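Local coordinates for endo-beta-mannanase (Opitutaceae bacterium TAV5, PDB 7BOB), which probably releases mannose units from the ends of beta-1,4-linked manno-oligosaccharides, acting as a homotrimeric exo-beta-1,4-mannosidase of glycoside hydrolase family 5, at residues Q198-D203 with L237-Y242; T260-P265 with A416-Q421; F266-A271 with G275-Q280; Q280-I285 with R300-A305; G428-R431 with P435-S438. One frame throughout, in Å; residues are numbered along the deposited sequence.

Overall arrangement
Contacts 1, 3 and 4 lie in the catalytic barrel and build on neighbouring parallel strands, 237-241 and 277-282. Contacts 3 and 4 share Gln280. Contact 2 uses the same helix as contact 3, 258-272, but turns a different part of it to helix 406-422, beyond the barrel. Contact 5, in the C-terminal alpha/beta domain, is partly buried, whereas the other four are buried. The chemistry follows position: contacts 3 and 4 are mainly hydrocarbon packing outside the barrel sheet, contact 1 adds a side-chain amide hydrogen bond to a strand carbonyl, contact 2 links its two segments through a water, and contact 5 packs valine on leucine and proline, with a water between two carbonyls.

Contact 1: residues Q198-D203 with L237-Y242; sequences QQVIAD and LTMHGY
Gln199 reaches from helix 198-201 to the backbone of strand 237-241 and makes the one direct hydrogen bond between them. Its NE2 lies 2.8 Å from Thr238 O. The carbonyl is approached nearly head-on (C=O...N 163°), and Thr238 O lies in the Gln199 amide plane, although the N-H...O angle of 146° shows some bending. The chain beyond CG is extended (chi2 172°), which carries the amide across the gap. NE2 also bonds to Asp196 O, so two carbonyls hold it.

The other end of the amide is fixed as well. Gln199 OE1 accepts from Gln231 NE2 and from a water 2.7 Å away, which in turn accepts a weak, long bond from Thr238 N at 3.4 Å. With donors at OE1 and acceptors at NE2, the amide can hardly turn over. Thr238 OG1 looks to Cys195 O instead.

The apolar part is small. Met239 CE, brought over by bends at chi2 and chi3, comes 4.3 Å from Val200 CG2, and the Gln199 and Met239 side chains run antiparallel alongside one another.

Met239 and Leu237 bond through their backbones to strand 277-282 on one side of strand 237-241, while Gln199 holds Thr238 O directly, and Thr238 N only weakly through water, on the other. Tyr267 and Cys270 of helix 258-272 pack against Val200.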
# COMPACT_ATOMS: atom_id res chain seq x y z
N GLN A 198 4.74 -20.63 -3.03
CA GLN A 198 4.90 -19.44 -2.21
C GLN A 198 5.95 -19.61 -1.13
O GLN A 198 6.38 -18.61 -0.56
CB GLN A 198 3.56 -19.03 -1.62
CG GLN A 198 2.55 -18.82 -2.71
CD GLN A 198 1.56 -17.78 -2.35
OE1 GLN A 198 1.92 -16.65 -2.09
NE2 GLN A 198 0.28 -18.17 -2.29
N GLN A 199 6.40 -20.84 -0.87
CA GLN A 199 7.60 -21.02 -0.07
C GLN A 199 8.78 -20.26 -0.67
O GLN A 199 9.66 -19.81 0.08
CB GLN A 199 7.97 -22.50 0.03
CG GLN A 199 6.96 -23.40 0.70
CD GLN A 199 7.36 -24.86 0.57
OE1 GLN A 199 8.09 -25.38 1.41
NE2 GLN A 199 6.92 -25.50 -0.50
N VAL A 200 8.83 -20.15 -2.00
CA VAL A 200 9.94 -19.50 -2.69
C VAL A 200 9.67 -18.02 -2.96
O VAL A 200 10.54 -17.17 -2.77
CB VAL A 200 10.25 -20.23 -4.02
CG1 VAL A 200 11.41 -19.54 -4.73
CG2 VAL A 200 10.57 -21.71 -3.77
N ILE A 201 8.46 -17.69 -3.44
CA ILE A 201 8.18 -16.35 -3.95
C ILE A 201 7.54 -15.41 -2.93
O ILE A 201 7.36 -14.22 -3.24
CB ILE A 201 7.30 -16.43 -5.22
CG1 ILE A 201 5.89 -16.91 -4.85
CG2 ILE A 201 7.97 -17.35 -6.31
CD1 ILE A 201 4.84 -16.55 -5.88
N ALA A 202 7.15 -15.89 -1.74
CA ALA A 202 6.64 -14.99 -0.69
C ALA A 202 7.23 -15.38 0.66
O ALA A 202 7.94 -16.39 0.79
CB ALA A 202 5.11 -14.99 -0.64
N ASP A 203 6.96 -14.56 1.68
CA ASP A 203 7.26 -14.91 3.07
C ASP A 203 5.92 -15.08 3.78
O ASP A 203 5.34 -14.11 4.27
CB ASP A 203 8.13 -13.90 3.79
CG ASP A 203 8.57 -14.40 5.18
OD1 ASP A 203 8.29 -15.58 5.52
OD2 ASP A 203 9.21 -13.63 5.93
N LEU A 237 9.53 -32.14 1.93
CA LEU A 237 9.07 -30.87 1.39
C LEU A 237 8.20 -31.14 0.17
O LEU A 237 8.34 -32.17 -0.49
CB LEU A 237 10.25 -30.00 1.01
CG LEU A 237 11.28 -29.84 2.13
CD1 LEU A 237 12.41 -28.87 1.70
CD2 LEU A 237 10.58 -29.33 3.39
N THR A 238 7.27 -30.23 -0.11
CA THR A 238 6.46 -30.36 -1.31
C THR A 238 6.57 -29.11 -2.20
O THR A 238 6.93 -28.02 -1.74
CB THR A 238 4.98 -30.60 -0.97
OG1 THR A 238 4.47 -29.44 -0.31
CG2 THR A 238 4.81 -31.81 -0.06
N MET A 239 6.26 -29.30 -3.48
CA MET A 239 6.18 -28.22 -4.45
C MET A 239 4.94 -28.44 -5.31
O MET A 239 4.59 -29.58 -5.63
CB MET A 239 7.43 -28.15 -5.33
CG MET A 239 7.52 -26.90 -6.22
SD MET A 239 7.14 -25.40 -5.25
CE MET A 239 8.47 -25.42 -4.03
N HIS A 240 4.23 -27.35 -5.58
CA HIS A 240 3.07 -27.31 -6.46
C HIS A 240 3.36 -26.30 -7.56
O HIS A 240 3.94 -25.24 -7.29
CB HIS A 240 1.80 -26.82 -5.73
CG HIS A 240 1.36 -27.69 -4.59
ND1 HIS A 240 0.24 -27.40 -3.85
CD2 HIS A 240 1.88 -28.82 -4.07
CE1 HIS A 240 0.09 -28.32 -2.91
NE2 HIS A 240 1.07 -29.20 -3.03
N GLY A 241 2.91 -26.57 -8.77
CA GLY A 241 3.17 -25.57 -9.77
C GLY A 241 2.33 -25.72 -11.01
O GLY A 241 2.02 -26.84 -11.44
N TYR A 242 1.93 -24.59 -11.56
CA TYR A 242 1.06 -24.49 -12.71
C TYR A 242 1.59 -23.42 -13.64
O TYR A 242 2.33 -22.53 -13.21
CB TYR A 242 -0.36 -24.16 -12.27
CG TYR A 242 -0.91 -25.13 -11.28
CD1 TYR A 242 -0.68 -24.99 -9.91
CD2 TYR A 242 -1.68 -26.21 -11.71
CE1 TYR A 242 -1.22 -25.93 -8.98
CE2 TYR A 242 -2.22 -27.12 -10.81
CZ TYR A 242 -1.99 -26.98 -9.45
OH TYR A 242 -2.54 -27.92 -8.58
O HOH W 1 7.62 -27.88 2.26

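Contact 2: residues T260-P265 with A416-Q421; sequences TRSLLP and AHHLLQ
Ser262 enters the angle between helices 258-272 and 406-422, and every close approach across the contact involves it. Its CB lies 4.1 Å from His417 ND1 and also touches the end of the Gln421 side chain. Beyond CB, chi1 of 71° tucks OG between the backbone N and the carbonyl carbon, where it meets His418 CB at 3.7 Å. OG has two polar partners: it donates to Leu259 O and accepts from a water 2.7 Å away. That water lies at the edge of the His417 imidazole, in the ring plane, and is 2.9 Å from His417 ND1. Ser262 O comes obliquely to the same ring, 3.8 Å from CE1.

The axes of the two short segments pass 9.7 Å apart at 115°; the helices cross steeply, and Ser262 alone of its segment comes within 4.5 Å of the other. The outer nitrogens of the two histidines have other partners, His417 NE2 with Lys269 NZ and His418 NE2 with Glu573 OE2. No direct hydrogen bond joins segments 260-265 and 416-421; a water carries their polar link, while Lys269, later on the same barrel helix, bonds His417 directly and ties that helix to the following domain.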
# COMPACT_ATOMS: atom_id res chain seq x y z
N THR A 260 7.97 -19.96 -18.90
CA THR A 260 6.94 -20.67 -18.15
C THR A 260 7.38 -22.10 -17.82
O THR A 260 7.27 -22.54 -16.67
CB THR A 260 5.63 -20.70 -18.93
OG1 THR A 260 5.18 -19.37 -19.21
CG2 THR A 260 4.54 -21.45 -18.15
N ARG A 261 7.91 -22.82 -18.82
CA ARG A 261 8.36 -24.20 -18.59
C ARG A 261 9.50 -24.27 -17.59
O ARG A 261 9.67 -25.30 -16.94
CB ARG A 261 8.83 -24.86 -19.89
CG ARG A 261 7.74 -25.05 -20.93
CD ARG A 261 8.34 -25.37 -22.29
NE ARG A 261 7.31 -25.71 -23.27
CZ ARG A 261 7.54 -26.42 -24.38
NH1 ARG A 261 8.76 -26.87 -24.65
NH2 ARG A 261 6.53 -26.66 -25.21
N SER A 262 10.28 -23.21 -17.43
CA SER A 262 11.36 -23.34 -16.45
C SER A 262 10.90 -23.09 -15.01
O SER A 262 11.70 -23.31 -14.08
CB SER A 262 12.48 -22.38 -16.81
OG SER A 262 12.09 -21.03 -16.54
N LEU A 263 9.66 -22.65 -14.78
CA LEU A 263 9.27 -22.23 -13.43
C LEU A 263 9.25 -23.41 -12.46
O LEU A 263 9.91 -23.38 -11.41
CB LEU A 263 7.89 -21.57 -13.48
CG LEU A 263 7.85 -20.23 -14.21
CD1 LEU A 263 6.38 -19.91 -14.55
CD2 LEU A 263 8.47 -19.16 -13.33
N LEU A 264 8.47 -24.44 -12.78
CA LEU A 264 8.34 -25.55 -11.84
C LEU A 264 9.68 -26.24 -11.57
O LEU A 264 10.03 -26.41 -10.39
CB LEU A 264 7.25 -26.49 -12.36
CG LEU A 264 6.62 -27.54 -11.45
CD1 LEU A 264 6.24 -26.93 -10.13
CD2 LEU A 264 5.40 -28.18 -12.13
N PRO A 265 10.51 -26.56 -12.57
CA PRO A 265 11.84 -27.12 -12.24
C PRO A 265 12.67 -26.19 -11.37
O PRO A 265 13.42 -26.66 -10.51
CB PRO A 265 12.50 -27.33 -13.61
CG PRO A 265 11.35 -27.46 -14.55
CD PRO A 265 10.29 -26.53 -14.03
N ALA A 416 17.25 -15.10 -14.19
CA ALA A 416 18.61 -15.56 -14.40
C ALA A 416 18.63 -17.05 -14.73
O ALA A 416 19.34 -17.48 -15.64
CB ALA A 416 19.47 -15.26 -13.17
N HIS A 417 17.83 -17.84 -14.00
CA HIS A 417 17.75 -19.28 -14.23
C HIS A 417 17.31 -19.58 -15.65
O HIS A 417 17.90 -20.44 -16.32
CB HIS A 417 16.79 -19.91 -13.23
CG HIS A 417 16.56 -21.37 -13.43
ND1 HIS A 417 15.43 -21.87 -14.04
CD2 HIS A 417 17.31 -22.45 -13.09
CE1 HIS A 417 15.49 -23.19 -14.06
NE2 HIS A 417 16.63 -23.56 -13.50
N HIS A 418 16.30 -18.87 -16.14
CA HIS A 418 15.81 -19.11 -17.50
C HIS A 418 16.82 -18.65 -18.55
O HIS A 418 17.04 -19.35 -19.55
CB HIS A 418 14.47 -18.41 -17.70
CG HIS A 418 14.14 -18.14 -19.14
ND1 HIS A 418 13.87 -19.14 -20.05
CD2 HIS A 418 14.06 -16.98 -19.83
CE1 HIS A 418 13.63 -18.61 -21.23
NE2 HIS A 418 13.73 -17.29 -21.12
N LEU A 419 17.44 -17.49 -18.34
CA LEU A 419 18.35 -16.95 -19.34
C LEU A 419 19.64 -17.76 -19.39
O LEU A 419 20.21 -17.92 -20.47
CB LEU A 419 18.65 -15.47 -19.06
CG LEU A 419 17.48 -14.47 -19.13
CD1 LEU A 419 17.91 -13.06 -18.67
CD2 LEU A 419 16.84 -14.41 -20.52
N LEU A 420 20.10 -18.27 -18.25
CA LEU A 420 21.28 -19.13 -18.27
C LEU A 420 21.00 -20.45 -18.99
O LEU A 420 21.86 -20.95 -19.73
CB LEU A 420 21.75 -19.38 -16.84
CG LEU A 420 22.42 -18.19 -16.18
CD1 LEU A 420 22.33 -18.27 -14.66
CD2 LEU A 420 23.89 -18.11 -16.66
N GLN A 421 19.79 -21.02 -18.81
CA GLN A 421 19.43 -22.22 -19.56
C GLN A 421 19.29 -21.92 -21.05
O GLN A 421 19.46 -22.82 -21.87
CB GLN A 421 18.12 -22.83 -19.05
CG GLN A 421 18.16 -23.29 -17.62
CD GLN A 421 16.96 -24.17 -17.22
OE1 GLN A 421 15.83 -23.99 -17.68
NE2 GLN A 421 17.23 -25.15 -16.38
O HOH W 2 13.35 -19.85 -14.50

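Contact 3: residues F266-A271 with G275-Q280; sequences FYVKCA and GPVLLQ
Val277, the first residue of strand 277-282, fits against Val268 and Ala271 of helix 258-272 in a buried helix-on-strand packing on the outer side of the barrel sheet. The axes of the two short segments run 9.0 Å apart and nearly antiparallel, at 149°. With CG2 of Val277 anti to the backbone N (chi1 60°, measured to CG1), its two methyls diverge, CG1 toward Val268 and CG2 toward Ala271. CG1 meets Val268 CG1 at 3.8 Å, the two side chains crossing obliquely, and CG2 meets Ala271 CB at 3.7 Å. Val268 and Ala271 are three residues apart on the helix, which lets one valine touch both.

This is the return half of a beta-alpha-beta crossover: strand 237-241, helix 258-272 and strand 277-282 form one unit of the (beta/alpha)8 barrel of family 5, the two strands lying side by side and parallel. Met239 of the first strand packs on both Val268 and Val277.

Two residues further along, Leu279 sends CD1 to within 4.3 Å of Val268 CG2, a looser contact. Leu279 is the centre of an inverse gamma turn, with a weak bond from Gln280 N to Leu278 O. Where the helix ends, Gly275 N reaches back to Ala271 O at 3.4 Å, a weak hydrogen bond bent to 128°.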
# COMPACT_ATOMS: atom_id res chain seq x y z
N PHE A 266 12.57 -24.88 -11.59
CA PHE A 266 13.29 -23.94 -10.75
C PHE A 266 12.82 -24.02 -9.30
O PHE A 266 13.63 -24.05 -8.37
CB PHE A 266 13.14 -22.52 -11.29
CG PHE A 266 13.53 -21.47 -10.30
CD1 PHE A 266 14.86 -21.10 -10.14
CD2 PHE A 266 12.56 -20.85 -9.52
CE1 PHE A 266 15.22 -20.12 -9.21
CE2 PHE A 266 12.91 -19.86 -8.59
CZ PHE A 266 14.25 -19.50 -8.44
N TYR A 267 11.49 -24.03 -9.09
CA TYR A 267 10.96 -24.16 -7.73
C TYR A 267 11.41 -25.47 -7.08
O TYR A 267 11.76 -25.49 -5.89
CB TYR A 267 9.43 -24.11 -7.74
CG TYR A 267 8.85 -22.78 -8.18
CD1 TYR A 267 9.37 -21.59 -7.69
CD2 TYR A 267 7.78 -22.72 -9.06
CE1 TYR A 267 8.84 -20.38 -8.09
CE2 TYR A 267 7.24 -21.51 -9.45
CZ TYR A 267 7.77 -20.36 -8.96
OH TYR A 267 7.25 -19.17 -9.37
N VAL A 268 11.39 -26.56 -7.85
CA VAL A 268 11.83 -27.85 -7.33
C VAL A 268 13.30 -27.79 -6.94
O VAL A 268 13.70 -28.26 -5.87
CB VAL A 268 11.55 -28.97 -8.35
CG1 VAL A 268 12.17 -30.32 -7.90
CG2 VAL A 268 10.05 -29.12 -8.56
N LYS A 269 14.12 -27.16 -7.79
CA LYS A 269 15.55 -26.99 -7.50
C LYS A 269 15.76 -26.26 -6.17
O LYS A 269 16.60 -26.66 -5.36
CB LYS A 269 16.23 -26.21 -8.62
CG LYS A 269 16.42 -26.96 -9.92
CD LYS A 269 17.32 -26.17 -10.91
CE LYS A 269 17.24 -26.79 -12.30
NZ LYS A 269 18.01 -26.04 -13.34
N CYS A 270 15.05 -25.15 -5.96
CA CYS A 270 15.16 -24.46 -4.67
C CYS A 270 14.78 -25.36 -3.51
O CYS A 270 15.52 -25.48 -2.53
CB CYS A 270 14.32 -23.19 -4.67
SG CYS A 270 14.80 -22.04 -5.98
N ALA A 271 13.59 -25.95 -3.58
CA ALA A 271 13.17 -26.84 -2.51
C ALA A 271 14.20 -27.95 -2.28
O ALA A 271 14.65 -28.16 -1.14
CB ALA A 271 11.79 -27.44 -2.83
N GLY A 275 15.84 -30.22 1.28
CA GLY A 275 15.36 -31.50 1.71
C GLY A 275 14.74 -32.22 0.53
O GLY A 275 14.64 -31.68 -0.57
N PRO A 276 14.30 -33.45 0.74
CA PRO A 276 13.63 -34.18 -0.35
C PRO A 276 12.33 -33.48 -0.70
O PRO A 276 11.68 -32.85 0.15
CB PRO A 276 13.40 -35.58 0.24
CG PRO A 276 13.44 -35.41 1.73
CD PRO A 276 14.33 -34.21 2.01
N VAL A 277 11.96 -33.55 -1.98
CA VAL A 277 10.84 -32.75 -2.47
C VAL A 277 9.96 -33.59 -3.39
O VAL A 277 10.45 -34.19 -4.34
CB VAL A 277 11.30 -31.45 -3.16
CG1 VAL A 277 12.15 -31.74 -4.33
CG2 VAL A 277 10.10 -30.67 -3.63
N LEU A 278 8.66 -33.61 -3.07
CA LEU A 278 7.62 -34.26 -3.86
C LEU A 278 6.91 -33.22 -4.72
O LEU A 278 6.44 -32.20 -4.20
CB LEU A 278 6.60 -34.94 -2.93
CG LEU A 278 5.35 -35.52 -3.57
CD1 LEU A 278 5.80 -36.62 -4.52
CD2 LEU A 278 4.35 -36.13 -2.56
N LEU A 279 6.81 -33.49 -6.02
CA LEU A 279 5.97 -32.66 -6.88
C LEU A 279 4.53 -33.05 -6.60
O LEU A 279 3.92 -33.84 -7.32
CB LEU A 279 6.32 -32.82 -8.35
CG LEU A 279 5.62 -31.85 -9.30
CD1 LEU A 279 5.99 -30.42 -8.95
CD2 LEU A 279 5.90 -32.12 -10.79
N GLN A 280 3.99 -32.49 -5.52
CA GLN A 280 2.72 -32.96 -4.96
C GLN A 280 1.51 -32.53 -5.77
O GLN A 280 0.43 -33.13 -5.63
CB GLN A 280 2.58 -32.46 -3.53
CG GLN A 280 1.44 -33.08 -2.74
CD GLN A 280 1.36 -32.46 -1.39
OE1 GLN A 280 1.41 -31.24 -1.26
NE2 GLN A 280 1.26 -33.30 -0.36

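Contact 4: residues Q280-I285 with R300-A305; sequences QEFGTI and RAILPA
Phe282, at the C-terminal end of a barrel strand, is covered by Leu303 and Ile302 of the next helix; the contact joins strand 277-282 to helix 292-309 within a beta-alpha-beta unit that ends in strand 311-316. Leu303 supplies the main touch. Its CD2 stands over one face of the Phe282 ring, 4.0 Å from the centroid and 24° off the normal, which makes a CH-pi contact displaced toward the rim. The nearest ring atom to Leu303 CD2 is Phe282 CE2, at 3.7 Å. The leucine stands roughly perpendicular to the phenylalanine side chain. Ile302 comes in obliquely, its CD1 lying 4.2 Å from Phe282 CD2. A chi1 of 75° at Phe282 sends the ring out to the helix.

In the (beta/alpha)8 barrel alternate residues of a strand face opposite ways. Phe282 turns outward, while its neighbour Glu281 pairs with Arg58 and with the hydroxyl of Tyr242; a glutamate at the end of this seventh strand is the nucleophile in family 5, so Glu281 is probably that residue here.

Two more aromatic rings meet Phe282: Trp316 of the following strand and Phe354 of helix 352-364, each edge-to-face with it. Leu264 of helix 258-272 also packs on it, and Leu303 rests on Tyr353 and Phe357. Past the strand, Ile285 packs on Tyr495 of a neighbouring subunit.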
# COMPACT_ATOMS: atom_id res chain seq x y z
N GLN A 280 3.99 -32.49 -5.52
CA GLN A 280 2.72 -32.96 -4.96
C GLN A 280 1.51 -32.53 -5.77
O GLN A 280 0.43 -33.13 -5.63
CB GLN A 280 2.58 -32.46 -3.53
CG GLN A 280 1.44 -33.08 -2.74
CD GLN A 280 1.36 -32.46 -1.39
OE1 GLN A 280 1.41 -31.24 -1.26
NE2 GLN A 280 1.26 -33.30 -0.36
N GLU A 281 1.68 -31.51 -6.61
CA GLU A 281 0.62 -31.00 -7.48
C GLU A 281 1.30 -30.42 -8.70
O GLU A 281 2.17 -29.55 -8.57
CB GLU A 281 -0.20 -29.88 -6.82
CG GLU A 281 -1.24 -30.26 -5.81
CD GLU A 281 -1.99 -29.00 -5.31
OE1 GLU A 281 -2.03 -27.98 -6.06
OE2 GLU A 281 -2.51 -29.03 -4.18
N PHE A 282 0.88 -30.85 -9.88
CA PHE A 282 1.24 -30.15 -11.09
C PHE A 282 0.09 -30.31 -12.06
O PHE A 282 -0.64 -31.30 -12.01
CB PHE A 282 2.56 -30.69 -11.67
CG PHE A 282 2.40 -32.00 -12.34
CD1 PHE A 282 2.34 -33.17 -11.59
CD2 PHE A 282 2.25 -32.07 -13.72
CE1 PHE A 282 2.17 -34.40 -12.22
CE2 PHE A 282 2.08 -33.29 -14.35
CZ PHE A 282 2.04 -34.46 -13.60
N GLY A 283 -0.08 -29.33 -12.94
CA GLY A 283 -1.19 -29.40 -13.87
C GLY A 283 -0.99 -28.42 -15.00
O GLY A 283 -0.12 -27.55 -14.93
N THR A 284 -1.77 -28.60 -16.06
CA THR A 284 -1.71 -27.64 -17.16
C THR A 284 -2.78 -26.58 -17.07
O THR A 284 -2.64 -25.55 -17.73
CB THR A 284 -1.83 -28.33 -18.52
OG1 THR A 284 -3.06 -29.06 -18.57
CG2 THR A 284 -0.63 -29.26 -18.78
N ILE A 285 -3.85 -26.82 -16.30
CA ILE A 285 -4.98 -25.89 -16.13
C ILE A 285 -5.81 -25.87 -17.41
O ILE A 285 -7.00 -26.19 -17.39
CB ILE A 285 -4.52 -24.47 -15.74
CG1 ILE A 285 -3.75 -24.49 -14.42
CG2 ILE A 285 -5.75 -23.52 -15.66
CD1 ILE A 285 -4.62 -24.98 -13.23
N ARG A 300 6.02 -32.81 -21.76
CA ARG A 300 7.26 -33.46 -22.16
C ARG A 300 8.48 -32.64 -21.78
O ARG A 300 9.58 -33.19 -21.71
CB ARG A 300 7.26 -33.77 -23.67
CG ARG A 300 6.42 -35.03 -23.96
CD ARG A 300 5.79 -35.03 -25.35
NE ARG A 300 4.89 -36.17 -25.48
CZ ARG A 300 5.30 -37.44 -25.57
NH1 ARG A 300 6.59 -37.72 -25.56
NH2 ARG A 300 4.41 -38.43 -25.67
N ALA A 301 8.31 -31.33 -21.55
CA ALA A 301 9.44 -30.57 -21.05
C ALA A 301 9.52 -30.59 -19.52
O ALA A 301 10.58 -30.90 -18.95
CB ALA A 301 9.37 -29.12 -21.56
N ILE A 302 8.42 -30.30 -18.83
CA ILE A 302 8.58 -30.01 -17.41
C ILE A 302 8.80 -31.26 -16.57
O ILE A 302 9.51 -31.21 -15.56
CB ILE A 302 7.39 -29.20 -16.88
CG1 ILE A 302 6.10 -29.99 -17.06
CG2 ILE A 302 7.33 -27.83 -17.57
CD1 ILE A 302 5.28 -30.03 -15.79
N LEU A 303 8.21 -32.41 -16.96
CA LEU A 303 8.35 -33.61 -16.13
C LEU A 303 9.79 -34.13 -16.10
O LEU A 303 10.31 -34.36 -14.99
CB LEU A 303 7.36 -34.68 -16.59
CG LEU A 303 5.90 -34.29 -16.33
CD1 LEU A 303 4.95 -35.36 -16.89
CD2 LEU A 303 5.67 -34.06 -14.83
N PRO A 304 10.48 -34.34 -17.23
CA PRO A 304 11.90 -34.73 -17.12
C PRO A 304 12.74 -33.67 -16.41
O PRO A 304 13.62 -34.02 -15.60
CB PRO A 304 12.34 -34.95 -18.58
CG PRO A 304 11.07 -35.13 -19.36
CD PRO A 304 10.03 -34.29 -18.64
N ALA A 305 12.49 -32.38 -16.66
CA ALA A 305 13.22 -31.35 -15.94
C ALA A 305 12.95 -31.41 -14.44
O ALA A 305 13.88 -31.30 -13.62
CB ALA A 305 12.88 -29.97 -16.51

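Contact 5: residues G428-R431 with P435-S438; sequences GIVR and PLPS
Val430 packs against Leu436 and Pro437 at the margin of the alpha/beta domain, where strand 427-431 is the outermost strand within this chain and its parallel strands follow the 2-1-3-4 order seen in flavodoxin-like folds. A single methyl does the touching. Chi1 of 59° puts Val430 CG2 anti to the backbone N, and CG2 then meets Pro437 CD at 3.7 Å and Leu436 CD2 at 3.8 Å. The leucine side chain lies almost square to the valine. Leu436 CD2 also lies 4.0 Å from Arg431 O, so it touches backbone as well as side chain.

In the next shell, a water sits 2.7 Å from Arg431 O and 2.9 Å from Pro435 O, between the strand end and the loop; more acceptors lie within reach than the water has protons, so it cannot donate to all of them at once. Strand 385-389 bonds the Val430 backbone through Leu387 and Trp389. The loop is tied to helix 454-465, whose Leu460 and Trp463 pack on Leu436. Pro437 rests on Val442, later in the same loop.

The Arg431 guanidinium turns to other partners: its NH2 makes a salt bridge to Asp433 OD1, and its NH1 bonds to the carbonyl of Ala273, just after barrel helix 258-272, a link between domains. On the loop side, Leu436 N donates its hydrogen bond to Glu459 OE1.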
# COMPACT_ATOMS: atom_id res chain seq x y z
N GLY A 428 22.37 -24.80 -11.11
CA GLY A 428 22.09 -25.22 -9.76
C GLY A 428 21.84 -24.05 -8.81
O GLY A 428 21.90 -22.87 -9.18
N ILE A 429 21.57 -24.41 -7.56
CA ILE A 429 21.37 -23.48 -6.46
C ILE A 429 22.42 -23.80 -5.41
O ILE A 429 22.67 -24.97 -5.12
CB ILE A 429 19.96 -23.60 -5.85
CG1 ILE A 429 18.90 -23.50 -6.95
CG2 ILE A 429 19.73 -22.56 -4.73
CD1 ILE A 429 18.73 -22.10 -7.52
N VAL A 430 23.05 -22.77 -4.86
CA VAL A 430 24.01 -22.94 -3.78
C VAL A 430 23.54 -22.07 -2.62
O VAL A 430 23.04 -20.95 -2.83
CB VAL A 430 25.45 -22.58 -4.22
CG1 VAL A 430 25.53 -21.12 -4.72
CG2 VAL A 430 26.43 -22.80 -3.09
N ARG A 431 23.65 -22.59 -1.41
CA ARG A 431 23.03 -21.96 -0.25
C ARG A 431 24.05 -21.11 0.50
O ARG A 431 25.10 -21.62 0.91
CB ARG A 431 22.43 -23.02 0.68
CG ARG A 431 21.20 -23.70 0.10
CD ARG A 431 20.67 -24.83 1.00
NE ARG A 431 20.59 -24.42 2.40
CZ ARG A 431 20.11 -25.20 3.37
NH1 ARG A 431 19.68 -26.43 3.09
NH2 ARG A 431 20.07 -24.76 4.62
N PRO A 435 28.22 -23.52 4.60
CA PRO A 435 29.58 -23.31 4.08
C PRO A 435 29.62 -23.54 2.57
O PRO A 435 28.85 -24.33 2.02
CB PRO A 435 30.42 -24.35 4.84
CG PRO A 435 29.63 -24.60 6.12
CD PRO A 435 28.19 -24.47 5.73
N LEU A 436 30.45 -22.79 1.90
CA LEU A 436 30.32 -22.94 0.45
C LEU A 436 31.05 -24.21 -0.02
O LEU A 436 32.16 -24.50 0.45
CB LEU A 436 30.87 -21.72 -0.27
CG LEU A 436 30.00 -20.45 -0.23
CD1 LEU A 436 30.68 -19.30 -0.98
CD2 LEU A 436 28.61 -20.70 -0.80
N PRO A 437 30.45 -24.96 -0.92
CA PRO A 437 31.14 -26.12 -1.50
C PRO A 437 32.46 -25.71 -2.11
O PRO A 437 32.58 -24.64 -2.71
CB PRO A 437 30.16 -26.63 -2.57
CG PRO A 437 28.83 -26.12 -2.13
CD PRO A 437 29.09 -24.80 -1.46
N SER A 438 33.47 -26.57 -1.96
CA SER A 438 34.77 -26.26 -2.53
C SER A 438 34.63 -26.11 -4.04
O SER A 438 33.71 -26.67 -4.65
CB SER A 438 35.77 -27.36 -2.19
OG SER A 438 37.03 -27.09 -2.77
O HOH W 3 26.50 -23.90 0.37